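Local coordinates for endoglucanase EG-II (Hypocrea jecorina, PDB 3QR3), which hydrolyses internal beta-1,4-glucosidic bonds of cellulose as an endoglucanase whose TIM-barrel catalytic domain belongs to glycosyl hydrolase family 5, at residues Tyr107-Gly112 against His151-Asn156; Phe178-Gly183 against Ile215-Lys220; Val64-Leu69 against Ala123-Leu128; Arg254-Thr259 against Asp285-Tyr290. One frame throughout, in Å; residues are numbered along the deposited sequence.

Contact 1: residues Tyr107-Gly112 against His151-Asn156; sequences YARWNG and HDVNIN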
loop_
_atom_site.group_PDB
_atom_site.type_symbol
_atom_site.label_atom_id
_atom_site.label_comp_id
_atom_site.label_asym_id
_atom_site.label_seq_id
_atom_site.Cartn_x
_atom_site.Cartn_y
_atom_site.Cartn_z
ATOM N N TYR A 107 3.476 4.496 -9.760
ATOM C CA TYR A 107 4.158 3.578 -10.664
ATOM C C TYR A 107 5.559 4.070 -11.039
ATOM O O TYR A 107 6.031 3.827 -12.149
ATOM C CB TYR A 107 3.299 3.353 -11.912
ATOM C CG TYR A 107 1.890 2.919 -11.572
ATOM C CD1 TYR A 107 0.895 3.857 -11.337
ATOM C CD2 TYR A 107 1.563 1.574 -11.461
ATOM C CE1 TYR A 107 -0.392 3.471 -11.012
ATOM C CE2 TYR A 107 0.263 1.174 -11.134
ATOM C CZ TYR A 107 -0.701 2.133 -10.915
ATOM O OH TYR A 107 -1.983 1.765 -10.590
ATOM N N ALA A 108 6.199 4.762 -10.097
ATOM C CA ALA A 108 7.566 5.277 -10.250
ATOM C C ALA A 108 7.645 6.347 -11.329
ATOM O O ALA A 108 8.709 6.608 -11.882
ATOM C CB ALA A 108 8.566 4.143 -10.535
ATOM N N ARG A 109 6.514 6.980 -11.602
ATOM C CA ARG A 109 6.411 7.889 -12.725
ATOM C C ARG A 109 5.656 9.167 -12.381
ATOM O O ARG A 109 4.880 9.217 -11.428
ATOM C CB ARG A 109 5.717 7.189 -13.897
ATOM C CG ARG A 109 6.598 6.200 -14.654
ATOM C CD ARG A 109 5.748 5.375 -15.628
ATOM N NE ARG A 109 6.551 4.480 -16.463
ATOM C CZ ARG A 109 7.107 3.355 -16.032
ATOM N NH1 ARG A 109 6.960 2.981 -14.763
ATOM N NH2 ARG A 109 7.804 2.599 -16.867
ATOM N N TRP A 110 5.902 10.205 -13.169
ATOM C CA TRP A 110 5.086 11.405 -13.128
ATOM C C TRP A 110 4.726 11.740 -14.570
ATOM O O TRP A 110 5.604 12.071 -15.370
ATOM C CB TRP A 110 5.866 12.532 -12.449
ATOM C CG TRP A 110 5.285 13.930 -12.546
ATOM C CD1 TRP A 110 5.343 14.778 -13.624
ATOM C CD2 TRP A 110 4.630 14.662 -11.497
ATOM N NE1 TRP A 110 4.743 15.983 -13.314
ATOM C CE2 TRP A 110 4.299 15.936 -12.016
ATOM C CE3 TRP A 110 4.287 14.361 -10.171
ATOM C CZ2 TRP A 110 3.634 16.904 -11.259
ATOM C CZ3 TRP A 110 3.624 15.326 -9.417
ATOM C CH2 TRP A 110 3.297 16.582 -9.970
ATOM N N ASN A 111 3.443 11.609 -14.909
ATOM C CA ASN A 111 2.971 11.895 -16.268
ATOM C C ASN A 111 3.814 11.223 -17.357
ATOM O O ASN A 111 4.199 11.853 -18.340
ATOM C CB ASN A 111 2.883 13.411 -16.514
ATOM C CG ASN A 111 1.937 14.098 -15.541
ATOM O OD1 ASN A 111 1.100 13.448 -14.925
ATOM N ND2 ASN A 111 2.077 15.408 -15.386
ATOM N N GLY A 112 4.092 9.940 -17.183
ATOM C CA GLY A 112 4.806 9.187 -18.196
ATOM C C GLY A 112 6.321 9.175 -18.047
ATOM O O GLY A 112 6.995 8.384 -18.703
ATOM N N HIS A 151 7.435 -0.302 -12.438
ATOM C CA HIS A 151 7.481 -1.300 -13.497
ATOM C C HIS A 151 8.299 -0.781 -14.670
ATOM O O HIS A 151 8.315 0.418 -14.945
ATOM C CB HIS A 151 6.072 -1.663 -13.966
ATOM C CG HIS A 151 5.322 -0.517 -14.583
ATOM N ND1 HIS A 151 5.362 -0.244 -15.933
ATOM C CD2 HIS A 151 4.515 0.422 -14.032
ATOM C CE1 HIS A 151 4.608 0.813 -16.190
ATOM N NE2 HIS A 151 4.075 1.232 -15.056
ATOM N N ASP A 152 8.964 -1.697 -15.363
ATOM C CA ASP A 152 9.760 -1.341 -16.521
ATOM C C ASP A 152 10.704 -0.182 -16.208
ATOM O O ASP A 152 10.842 0.738 -17.002
ATOM C CB ASP A 152 8.836 -0.989 -17.689
ATOM C CG ASP A 152 7.786 -2.065 -17.939
ATOM O OD1 ASP A 152 8.168 -3.171 -18.372
ATOM O OD2 ASP A 152 6.583 -1.809 -17.700
ATOM N N VAL A 153 11.337 -0.217 -15.038
ATOM C CA VAL A 153 12.390 0.750 -14.731
ATOM C C VAL A 153 13.737 0.029 -14.602
ATOM O O VAL A 153 13.779 -1.195 -14.495
ATOM C CB VAL A 153 12.091 1.540 -13.436
ATOM C CG1 VAL A 153 10.699 2.179 -13.500
ATOM C CG2 VAL A 153 12.214 0.632 -12.205
ATOM N N ASN A 154 14.832 0.787 -14.647
ATOM C CA ASN A 154 16.156 0.250 -14.335
ATOM C C ASN A 154 16.229 0.035 -12.833
ATOM O O ASN A 154 16.203 0.998 -12.063
ATOM C CB ASN A 154 17.255 1.230 -14.782
ATOM C CG ASN A 154 18.670 0.690 -14.534
ATOM O OD1 ASN A 154 19.029 0.336 -13.411
ATOM N ND2 ASN A 154 19.474 0.636 -15.589
ATOM N N ILE A 155 16.302 -1.223 -12.408
ATOM C CA ILE A 155 16.234 -1.529 -10.990
ATOM C C ILE A 155 17.424 -0.986 -10.202
ATOM O O ILE A 155 17.294 -0.682 -9.013
ATOM C CB ILE A 155 16.079 -3.053 -10.725
ATOM C CG1 ILE A 155 15.696 -3.296 -9.263
ATOM C CG2 ILE A 155 17.355 -3.797 -11.078
ATOM C CD1 ILE A 155 14.418 -2.614 -8.840
ATOM N N ASN A 156 18.582 -0.865 -10.848
ATOM C CA ASN A 156 19.766 -0.364 -10.157
ATOM C C ASN A 156 19.585 1.109 -9.839
ATOM O O ASN A 156 19.809 1.554 -8.716
ATOM C CB ASN A 156 21.031 -0.565 -11.003
ATOM C CG ASN A 156 21.269 -2.016 -11.361
ATOM O OD1 ASN A 156 21.606 -2.830 -10.502
ATOM N ND2 ASN A 156 21.096 -2.349 -12.634
#

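Contact 2: residues Phe178-Gly183 against Ile215-Lys220; sequences FISLPG and IFDVHK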
loop_
_atom_site.group_PDB
_atom_site.type_symbol
_atom_site.label_atom_id
_atom_site.label_comp_id
_atom_site.label_asym_id
_atom_site.label_seq_id
_atom_site.Cartn_x
_atom_site.Cartn_y
_atom_site.Cartn_z
ATOM N N PHE A 178 8.188 2.443 10.139
ATOM C CA PHE A 178 8.420 1.508 9.038
ATOM C C PHE A 178 8.491 2.253 7.706
ATOM O O PHE A 178 7.757 3.227 7.479
ATOM C CB PHE A 178 7.285 0.473 8.938
ATOM C CG PHE A 178 7.264 -0.545 10.053
ATOM C CD1 PHE A 178 8.307 -1.452 10.212
ATOM C CD2 PHE A 178 6.177 -0.615 10.920
ATOM C CE1 PHE A 178 8.274 -2.397 11.218
ATOM C CE2 PHE A 178 6.138 -1.557 11.938
ATOM C CZ PHE A 178 7.179 -2.455 12.085
ATOM N N ILE A 179 9.345 1.769 6.812
ATOM C CA ILE A 179 9.439 2.307 5.461
ATOM C C ILE A 179 9.410 1.141 4.466
ATOM O O ILE A 179 10.124 0.167 4.639
ATOM C CB ILE A 179 10.733 3.125 5.255
ATOM C CG1 ILE A 179 10.813 4.275 6.260
ATOM C CG2 ILE A 179 10.799 3.680 3.838
ATOM C CD1 ILE A 179 12.138 5.047 6.192
ATOM N N SER A 180 8.566 1.239 3.441
ATOM C CA SER A 180 8.476 0.212 2.405
ATOM C C SER A 180 9.582 0.336 1.374
ATOM O O SER A 180 9.941 1.445 0.976
ATOM C CB SER A 180 7.156 0.346 1.645
ATOM O OG SER A 180 6.053 0.013 2.458
ATOM N N LEU A 181 10.100 -0.806 0.923
ATOM C CA LEU A 181 11.015 -0.848 -0.215
ATOM C C LEU A 181 10.331 -1.592 -1.373
ATOM O O LEU A 181 10.228 -2.819 -1.349
ATOM C CB LEU A 181 12.324 -1.554 0.177
ATOM C CG LEU A 181 13.036 -1.045 1.436
ATOM C CD1 LEU A 181 14.293 -1.853 1.731
ATOM C CD2 LEU A 181 13.370 0.452 1.312
ATOM N N PRO A 182 9.842 -0.853 -2.386
ATOM C CA PRO A 182 9.141 -1.520 -3.493
ATOM C C PRO A 182 10.029 -1.838 -4.695
ATOM O O PRO A 182 10.861 -1.016 -5.090
ATOM C CB PRO A 182 8.088 -0.486 -3.879
ATOM C CG PRO A 182 8.843 0.841 -3.684
ATOM C CD PRO A 182 9.766 0.620 -2.494
ATOM N N GLY A 183 9.830 -3.014 -5.283
ATOM C CA GLY A 183 10.632 -3.455 -6.410
ATOM C C GLY A 183 9.938 -3.347 -7.759
ATOM O O GLY A 183 8.841 -2.780 -7.867
ATOM N N ILE A 215 11.196 -2.473 5.246
ATOM C CA ILE A 215 10.446 -3.685 4.979
ATOM C C ILE A 215 10.211 -3.824 3.491
ATOM O O ILE A 215 9.810 -2.865 2.841
ATOM C CB ILE A 215 9.084 -3.627 5.707
ATOM C CG1 ILE A 215 9.287 -3.262 7.189
ATOM C CG2 ILE A 215 8.304 -4.941 5.522
ATOM C CD1 ILE A 215 10.156 -4.275 7.969
ATOM N N PHE A 216 10.463 -5.010 2.943
ATOM C CA PHE A 216 10.202 -5.215 1.525
ATOM C C PHE A 216 8.695 -5.207 1.273
ATOM O O PHE A 216 7.936 -5.840 1.990
ATOM C CB PHE A 216 10.854 -6.503 1.020
ATOM C CG PHE A 216 12.373 -6.489 1.111
ATOM C CD1 PHE A 216 13.121 -5.558 0.395
ATOM C CD2 PHE A 216 13.038 -7.404 1.906
ATOM C CE1 PHE A 216 14.516 -5.542 0.474
ATOM C CE2 PHE A 216 14.427 -7.401 1.992
ATOM C CZ PHE A 216 15.172 -6.467 1.271
ATOM N N ASP A 217 8.269 -4.474 0.253
ATOM C CA ASP A 217 6.835 -4.268 -0.003
ATOM C C ASP A 217 6.471 -4.995 -1.295
ATOM O O ASP A 217 6.922 -4.598 -2.366
ATOM C CB ASP A 217 6.591 -2.757 -0.164
ATOM C CG ASP A 217 5.128 -2.373 -0.135
ATOM O OD1 ASP A 217 4.292 -3.169 -0.612
ATOM O OD2 ASP A 217 4.819 -1.253 0.349
ATOM N N VAL A 218 5.674 -6.059 -1.209
ATOM C CA VAL A 218 5.262 -6.779 -2.418
ATOM C C VAL A 218 3.751 -6.782 -2.623
ATOM O O VAL A 218 2.996 -6.542 -1.687
ATOM C CB VAL A 218 5.769 -8.236 -2.434
ATOM C CG1 VAL A 218 7.301 -8.275 -2.542
ATOM C CG2 VAL A 218 5.285 -8.988 -1.209
ATOM N N HIS A 219 3.339 -7.049 -3.866
ATOM C CA HIS A 219 1.949 -7.208 -4.258
ATOM C C HIS A 219 1.780 -8.578 -4.902
ATOM O O HIS A 219 2.717 -9.106 -5.491
ATOM C CB HIS A 219 1.576 -6.150 -5.300
ATOM C CG HIS A 219 1.470 -4.766 -4.749
ATOM N ND1 HIS A 219 0.884 -3.732 -5.449
ATOM C CD2 HIS A 219 1.847 -4.247 -3.556
ATOM C CE1 HIS A 219 0.919 -2.634 -4.718
ATOM N NE2 HIS A 219 1.496 -2.919 -3.563
ATOM N N LYS A 220 0.584 -9.147 -4.824
ATOM C CA LYS A 220 0.315 -10.376 -5.564
ATOM C C LYS A 220 -1.177 -10.611 -5.685
ATOM O O LYS A 220 -1.900 -10.586 -4.686
ATOM C CB LYS A 220 0.979 -11.590 -4.898
ATOM C CG LYS A 220 1.185 -12.780 -5.842
ATOM C CD LYS A 220 2.084 -12.410 -7.033
ATOM C CE LYS A 220 2.254 -13.575 -8.002
ATOM N NZ LYS A 220 0.964 -13.984 -8.659
HETATM O O HOH W 1 8.225 -5.313 -4.828
#

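Contact 3: residues Val64-Leu69 against Ala123-Leu128; sequences VGWQYL and AQFTSL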
loop_
_atom_site.group_PDB
_atom_site.type_symbol
_atom_site.label_atom_id
_atom_site.label_comp_id
_atom_site.label_asym_id
_atom_site.label_seq_id
_atom_site.Cartn_x
_atom_site.Cartn_y
_atom_site.Cartn_z
ATOM N N VAL A 64 -2.711 7.567 -2.573
ATOM C CA VAL A 64 -2.957 8.940 -3.000
ATOM C C VAL A 64 -2.012 9.313 -4.130
ATOM O O VAL A 64 -0.864 8.847 -4.183
ATOM C CB VAL A 64 -2.827 9.941 -1.835
ATOM C CG1 VAL A 64 -1.465 9.812 -1.183
ATOM C CG2 VAL A 64 -3.064 11.383 -2.342
ATOM N N GLY A 65 -2.503 10.137 -5.045
ATOM C CA GLY A 65 -1.698 10.568 -6.169
ATOM C C GLY A 65 -0.671 11.603 -5.753
ATOM O O GLY A 65 -0.970 12.525 -4.995
ATOM N N TRP A 66 0.555 11.433 -6.238
ATOM C CA TRP A 66 1.606 12.432 -6.062
ATOM C C TRP A 66 1.096 13.812 -6.496
ATOM O O TRP A 66 1.226 14.792 -5.763
ATOM C CB TRP A 66 2.804 12.022 -6.914
ATOM C CG TRP A 66 4.046 12.834 -6.781
ATOM C CD1 TRP A 66 4.232 13.986 -6.064
ATOM C CD2 TRP A 66 5.288 12.554 -7.425
ATOM N NE1 TRP A 66 5.535 14.426 -6.211
ATOM C CE2 TRP A 66 6.196 13.569 -7.054
ATOM C CE3 TRP A 66 5.719 11.543 -8.294
ATOM C CZ2 TRP A 66 7.513 13.597 -7.518
ATOM C CZ3 TRP A 66 7.024 11.573 -8.753
ATOM C CH2 TRP A 66 7.907 12.594 -8.360
ATOM N N GLN A 67 0.495 13.875 -7.678
ATOM C CA GLN A 67 0.029 15.148 -8.236
ATOM C C GLN A 67 -0.963 15.819 -7.306
ATOM O O GLN A 67 -1.002 17.041 -7.200
ATOM C CB GLN A 67 -0.596 14.955 -9.627
ATOM C CG GLN A 67 0.428 14.628 -10.724
ATOM C CD GLN A 67 0.711 13.131 -10.851
ATOM O OE1 GLN A 67 0.640 12.377 -9.869
ATOM N NE2 GLN A 67 1.012 12.691 -12.070
ATOM N N TYR A 68 -1.764 15.013 -6.622
ATOM C CA TYR A 68 -2.750 15.560 -5.703
ATOM C C TYR A 68 -2.081 16.296 -4.533
ATOM O O TYR A 68 -2.479 17.404 -4.166
ATOM C CB TYR A 68 -3.672 14.460 -5.157
ATOM C CG TYR A 68 -4.675 15.022 -4.188
ATOM C CD1 TYR A 68 -5.782 15.730 -4.641
ATOM C CD2 TYR A 68 -4.498 14.880 -2.823
ATOM C CE1 TYR A 68 -6.688 16.270 -3.762
ATOM C CE2 TYR A 68 -5.402 15.410 -1.930
ATOM C CZ TYR A 68 -6.494 16.105 -2.408
ATOM O OH TYR A 68 -7.386 16.636 -1.514
ATOM N N LEU A 69 -1.068 15.668 -3.944
ATOM C CA LEU A 69 -0.453 16.198 -2.730
ATOM C C LEU A 69 0.245 17.527 -2.973
ATOM O O LEU A 69 0.261 18.391 -2.100
ATOM C CB LEU A 69 0.521 15.185 -2.108
ATOM C CG LEU A 69 -0.144 13.950 -1.483
ATOM C CD1 LEU A 69 0.897 13.008 -0.917
ATOM C CD2 LEU A 69 -1.167 14.338 -0.409
ATOM N N ALA A 123 15.790 14.443 -6.670
ATOM C CA ALA A 123 15.521 15.533 -5.728
ATOM C C ALA A 123 14.055 15.975 -5.748
ATOM O O ALA A 123 13.505 16.394 -4.723
ATOM C CB ALA A 123 16.436 16.719 -5.993
ATOM N N GLN A 124 13.416 15.900 -6.908
ATOM C CA GLN A 124 12.019 16.328 -6.994
ATOM C C GLN A 124 11.096 15.320 -6.278
ATOM O O GLN A 124 10.005 15.671 -5.828
ATOM C CB GLN A 124 11.606 16.527 -8.450
ATOM C CG GLN A 124 12.153 17.817 -9.085
ATOM C CD GLN A 124 11.905 17.890 -10.582
ATOM O OE1 GLN A 124 12.055 16.898 -11.297
ATOM N NE2 GLN A 124 11.525 19.073 -11.067
ATOM N N PHE A 125 11.557 14.076 -6.176
ATOM C CA PHE A 125 10.807 13.005 -5.518
ATOM C C PHE A 125 11.129 12.964 -4.026
ATOM O O PHE A 125 10.232 12.787 -3.206
ATOM C CB PHE A 125 11.110 11.661 -6.210
ATOM C CG PHE A 125 10.378 10.472 -5.630
ATOM C CD1 PHE A 125 8.998 10.486 -5.466
ATOM C CD2 PHE A 125 11.076 9.311 -5.311
ATOM C CE1 PHE A 125 8.329 9.367 -4.951
ATOM C CE2 PHE A 125 10.421 8.195 -4.801
ATOM C CZ PHE A 125 9.047 8.224 -4.621
ATOM N N THR A 126 12.400 13.138 -3.666
ATOM C CA THR A 126 12.772 13.093 -2.254
ATOM C C THR A 126 12.170 14.312 -1.545
ATOM O O THR A 126 11.838 14.265 -0.361
ATOM C CB THR A 126 14.311 13.062 -2.031
ATOM O OG1 THR A 126 14.887 14.273 -2.529
ATOM C CG2 THR A 126 14.954 11.872 -2.747
ATOM N N SER A 127 12.041 15.409 -2.281
ATOM C CA SER A 127 11.378 16.604 -1.764
ATOM C C SER A 127 9.944 16.311 -1.296
ATOM O O SER A 127 9.485 16.853 -0.288
ATOM C CB SER A 127 11.364 17.692 -2.833
ATOM O OG SER A 127 10.147 18.399 -2.813
ATOM N N LEU A 128 9.242 15.456 -2.030
ATOM C CA LEU A 128 7.902 15.042 -1.619
ATOM C C LEU A 128 7.992 14.281 -0.295
ATOM O O LEU A 128 7.316 14.612 0.673
ATOM C CB LEU A 128 7.263 14.160 -2.692
ATOM C CG LEU A 128 6.008 13.400 -2.255
ATOM C CD1 LEU A 128 4.834 14.364 -2.136
ATOM C CD2 LEU A 128 5.694 12.248 -3.226
HETATM O O HOH W 2 7.513 16.820 -5.725
#

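Contact 4: residues Arg254-Thr259 against Asp285-Tyr290; sequences RQAILT and DVYLGY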
loop_
_atom_site.group_PDB
_atom_site.type_symbol
_atom_site.label_atom_id
_atom_site.label_comp_id
_atom_site.label_asym_id
_atom_site.label_seq_id
_atom_site.Cartn_x
_atom_site.Cartn_y
_atom_site.Cartn_z
ATOM N N ARG A 254 15.316 -10.788 6.997
ATOM C CA ARG A 254 14.542 -9.621 6.611
ATOM C C ARG A 254 13.045 -9.936 6.608
ATOM O O ARG A 254 12.639 -11.082 6.809
ATOM C CB ARG A 254 15.005 -9.100 5.240
ATOM C CG ARG A 254 16.460 -8.679 5.192
ATOM C CD ARG A 254 16.734 -7.427 6.030
ATOM N NE ARG A 254 15.952 -6.275 5.574
ATOM C CZ ARG A 254 16.375 -5.362 4.702
ATOM N NH1 ARG A 254 17.591 -5.445 4.166
ATOM N NH2 ARG A 254 15.573 -4.357 4.365
ATOM N N GLN A 255 12.226 -8.914 6.388
ATOM C CA GLN A 255 10.773 -9.082 6.428
ATOM C C GLN A 255 10.119 -8.378 5.253
ATOM O O GLN A 255 10.696 -7.441 4.691
ATOM C CB GLN A 255 10.216 -8.504 7.731
ATOM C CG GLN A 255 10.514 -9.365 8.946
ATOM C CD GLN A 255 10.082 -8.704 10.229
ATOM O OE1 GLN A 255 10.314 -7.517 10.442
ATOM N NE2 GLN A 255 9.458 -9.473 11.097
ATOM N N ALA A 256 8.918 -8.834 4.895
ATOM C CA ALA A 256 8.143 -8.245 3.807
ATOM C C ALA A 256 6.695 -8.063 4.241
ATOM O O ALA A 256 6.217 -8.739 5.153
ATOM C CB ALA A 256 8.199 -9.132 2.579
ATOM N N ILE A 257 6.006 -7.144 3.582
ATOM C CA ILE A 257 4.578 -6.971 3.774
ATOM C C ILE A 257 3.909 -7.024 2.408
ATOM O O ILE A 257 4.440 -6.501 1.431
ATOM C CB ILE A 257 4.249 -5.627 4.455
ATOM C CG1 ILE A 257 2.736 -5.491 4.646
ATOM C CG2 ILE A 257 4.811 -4.457 3.640
ATOM C CD1 ILE A 257 2.338 -4.557 5.768
ATOM N N LEU A 258 2.760 -7.686 2.344
ATOM C CA LEU A 258 1.966 -7.773 1.129
ATOM C C LEU A 258 0.930 -6.650 1.184
ATOM O O LEU A 258 -0.093 -6.782 1.864
ATOM C CB LEU A 258 1.259 -9.132 1.083
ATOM C CG LEU A 258 0.314 -9.471 -0.067
ATOM C CD1 LEU A 258 1.042 -9.461 -1.398
ATOM C CD2 LEU A 258 -0.334 -10.830 0.177
ATOM N N THR A 259 1.203 -5.547 0.487
ATOM C CA THR A 259 0.359 -4.352 0.587
ATOM C C THR A 259 -0.796 -4.313 -0.401
ATOM O O THR A 259 -1.654 -3.434 -0.314
ATOM C CB THR A 259 1.167 -3.067 0.413
ATOM O OG1 THR A 259 1.959 -3.168 -0.778
ATOM C CG2 THR A 259 2.070 -2.852 1.610
ATOM N N ASP A 285 7.085 -14.911 10.905
ATOM C CA ASP A 285 8.405 -14.403 11.267
ATOM C C ASP A 285 8.972 -13.521 10.146
ATOM O O ASP A 285 9.660 -12.540 10.404
ATOM C CB ASP A 285 9.378 -15.540 11.633
ATOM C CG ASP A 285 9.648 -16.490 10.475
ATOM O OD1 ASP A 285 8.700 -16.857 9.751
ATOM O OD2 ASP A 285 10.820 -16.888 10.302
ATOM N N VAL A 286 8.671 -13.872 8.900
ATOM C CA VAL A 286 9.146 -13.082 7.756
ATOM C C VAL A 286 8.064 -12.198 7.116
ATOM O O VAL A 286 8.371 -11.176 6.492
ATOM C CB VAL A 286 9.808 -13.981 6.685
ATOM C CG1 VAL A 286 11.006 -14.721 7.290
ATOM C CG2 VAL A 286 8.804 -14.976 6.122
ATOM N N TYR A 287 6.799 -12.581 7.256
ATOM C CA TYR A 287 5.722 -11.726 6.745
ATOM C C TYR A 287 5.108 -10.888 7.864
ATOM O O TYR A 287 4.653 -11.426 8.873
ATOM C CB TYR A 287 4.658 -12.546 6.010
ATOM C CG TYR A 287 5.197 -13.208 4.766
ATOM C CD1 TYR A 287 5.691 -12.443 3.717
ATOM C CD2 TYR A 287 5.232 -14.590 4.644
ATOM C CE1 TYR A 287 6.196 -13.031 2.577
ATOM C CE2 TYR A 287 5.746 -15.194 3.504
ATOM C CZ TYR A 287 6.231 -14.401 2.475
ATOM O OH TYR A 287 6.738 -14.972 1.332
ATOM N N LEU A 288 5.117 -9.568 7.681
ATOM C CA LEU A 288 4.616 -8.638 8.693
ATOM C C LEU A 288 3.117 -8.401 8.577
ATOM O O LEU A 288 2.476 -7.966 9.528
ATOM C CB LEU A 288 5.338 -7.288 8.598
ATOM C CG LEU A 288 6.548 -7.108 9.509
ATOM C CD1 LEU A 288 7.185 -5.735 9.292
ATOM C CD2 LEU A 288 6.141 -7.286 10.959
ATOM N N GLY A 289 2.556 -8.671 7.404
ATOM C CA GLY A 289 1.133 -8.460 7.228
ATOM C C GLY A 289 0.623 -8.592 5.810
ATOM O O GLY A 289 1.387 -8.816 4.868
ATOM N N TYR A 290 -0.691 -8.476 5.670
ATOM C CA TYR A 290 -1.338 -8.465 4.361
ATOM C C TYR A 290 -2.392 -7.370 4.329
ATOM O O TYR A 290 -3.017 -7.069 5.352
ATOM C CB TYR A 290 -1.981 -9.821 4.036
ATOM C CG TYR A 290 -3.070 -10.248 5.000
ATOM C CD1 TYR A 290 -4.382 -9.802 4.855
ATOM C CD2 TYR A 290 -2.784 -11.111 6.051
ATOM C CE1 TYR A 290 -5.383 -10.205 5.747
ATOM C CE2 TYR A 290 -3.763 -11.516 6.940
ATOM C CZ TYR A 290 -5.059 -11.066 6.788
ATOM O OH TYR A 290 -6.017 -11.489 7.687
#

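Contact 1: residues Tyr107-Gly112 against His151-Asn156
The backbone oxygen H151 O is gripped by both terminal nitrogens of R109, with NH1 at 2.9 Å and NH2 at 3.0 Å, nearly in the guanidinium plane. With its other N-H, NH1 of R109 donates to Y107 O, 2.9 Å away. The R109 chain runs extended from CG to NE (chi2 170°, chi3 175°), which carries the guanidinium to H151 and lays it flat on the imidazole, planes 8° apart, with NH1 above the ring centre. An arginine stacked on a histidine thus joins two loops of the TIM barrel. H151 ND1 donates in the ring plane to D152 OD2 over 2.7 Å, almost straight; NE2 is bonded to T19 O. With a leucine in place of R109, H151 O and Y107 O would probably lose these donors and the imidazole its flat partner. A108 CB meets V153 CG1 at 4.1 Å. The first loop follows strand 99-104, the second leads into helix 155-171, and I114 of strand 113-114 packs on R109 and V153.

Contact 2: residues Phe178-Gly183 against Ile215-Lys220
S180 places OG anti to its carbonyl carbon (chi1 -68°), whereas D217 sends CG anti to its backbone N (chi1 -168°), and these two choices bring a hydroxyl to a carboxylate on one face of the sheet. The setting is a beta-alpha-beta unit of the TIM barrel, in which strands 179-182 and 214-219 run parallel as neighbours, their short segments splayed by 55°. S180 OG donates to D217 OD2 over 2.8 Å, arriving on the anti side and somewhat out of the carboxylate plane. The same hydroxyl also has W143 NE1 as a partner, so this buried group is bonded twice. The other oxygen, D217 OD1, faces T259 OG1 of the next strand, modelled too close for the length to be trusted. The pair illustrates how polar residues can be accommodated inside a barrel when each is matched across strands.

The backbone ladder alternates as parallel strands require: I215 N bonds I179 O, L181 N bonds I215 O, and D217 N bonds L181 O. On the outer face L181 CD1 rests 3.9 Å from F216 CE1, and L181 also touches V162 of helix 155-171. At the start of the pairing F178 CD1 meets I215 CG1 at 3.7 Å. Beyond P182 a water continues the pairing, accepting from G183 N at 2.8 Å and donating to D217 O at 2.9 Å.

Contact 3: residues Val64-Leu69 against Ala123-Leu128
The indole of W66 lays one face against L128 and F125, a helix-to-helix contact on the outside of the TIM barrel between the short helix 66-69 and helix 122-136. Both partners lie over the same face of the tryptophan. L128 CD2 sits above the five-membered ring in a CH-pi contact, 3.7 Å from its centroid and 16° off the normal. Further out, F125 CD1 comes 3.7 Å from W66 CH2; the two aromatic planes are inclined at 55°. With CG anti to the backbone N (chi1 -174°), W66 reaches out from its helix to put the indole there. Were the indole cut back to an alanine's methyl, a gap would probably open against L128 CD2 and F125 CD1, and a bridging water would lose its donor. L69 adds a looser touch, CD1 to L128 CD1 at 4.3 Å, and I104 of strand 99-104 meets W66, L69 and L128 alike, joining both helices to the barrel wall. Such a patch exemplifies how one large aromatic can fill the space between helices while its polar edge is served separately: W66 NE1 gives its hydrogen to a water 3.1 Å away, which in turn donates to Q124 O at 2.7 Å.

Contact 4: residues Arg254-Thr259 against Asp285-Tyr290
A256 exchanges two backbone bonds with its neighbour in a beta-alpha-beta unit of the TIM barrel (strand 256-261, helix 267-281, strand 287-296): its N donates to V286 O and its O accepts from L288 N, both at 2.9 Å. A256 pairs with Y287 but L258 with Y290, so segment 285-290 spends one extra residue around L288, a beta bulge, after which the parallel pairing resumes at L258 N to G289 O, 3.1 Å. I257 CG1 lies 3.6 Å from G289 O. At the entry to the strands Q255 NE2 donates to D285 O over 3.2 Å, reaching it from above the carbonyl plane, while Q255 and L288 cross at about a right angle, OE1 to CD1 at 3.8 Å. Outer partners fix the ends: D285 forms a salt bridge with R250 of helix 238-251, and Y287 OH bonds F242 O. For Y290, chi1 of 61° puts CG between the backbone N and the carbonyl carbon, and the ring leads away from 254-259 to where its OH bonds L325 O.

Contacts 2 and 4 lie in one barrel wall, their centres about 8 Å apart, separated by the pairing of strands 214-219 and 256-261, which join through F216 O and I257 N at 2.8 Å. Contacts 1 and 3 form a second cluster: N111 OD1 lies 3.0 Å from Q67 NE2, and W110 CE3 packs 3.4 Å from W66 CD2. Between the clusters, contacts 1 and 2 stop about 5 Å short at their nearest atoms, yet E149 bridges them, touching Y107 and bonding H219. E149 stands in the Asn-Glu-Pro sequence of family 5 and is probably part of the active site, near the carboxyl ends of the strands. Contacts 3 and 4, centres about 25 Å apart, flank the chain's centre.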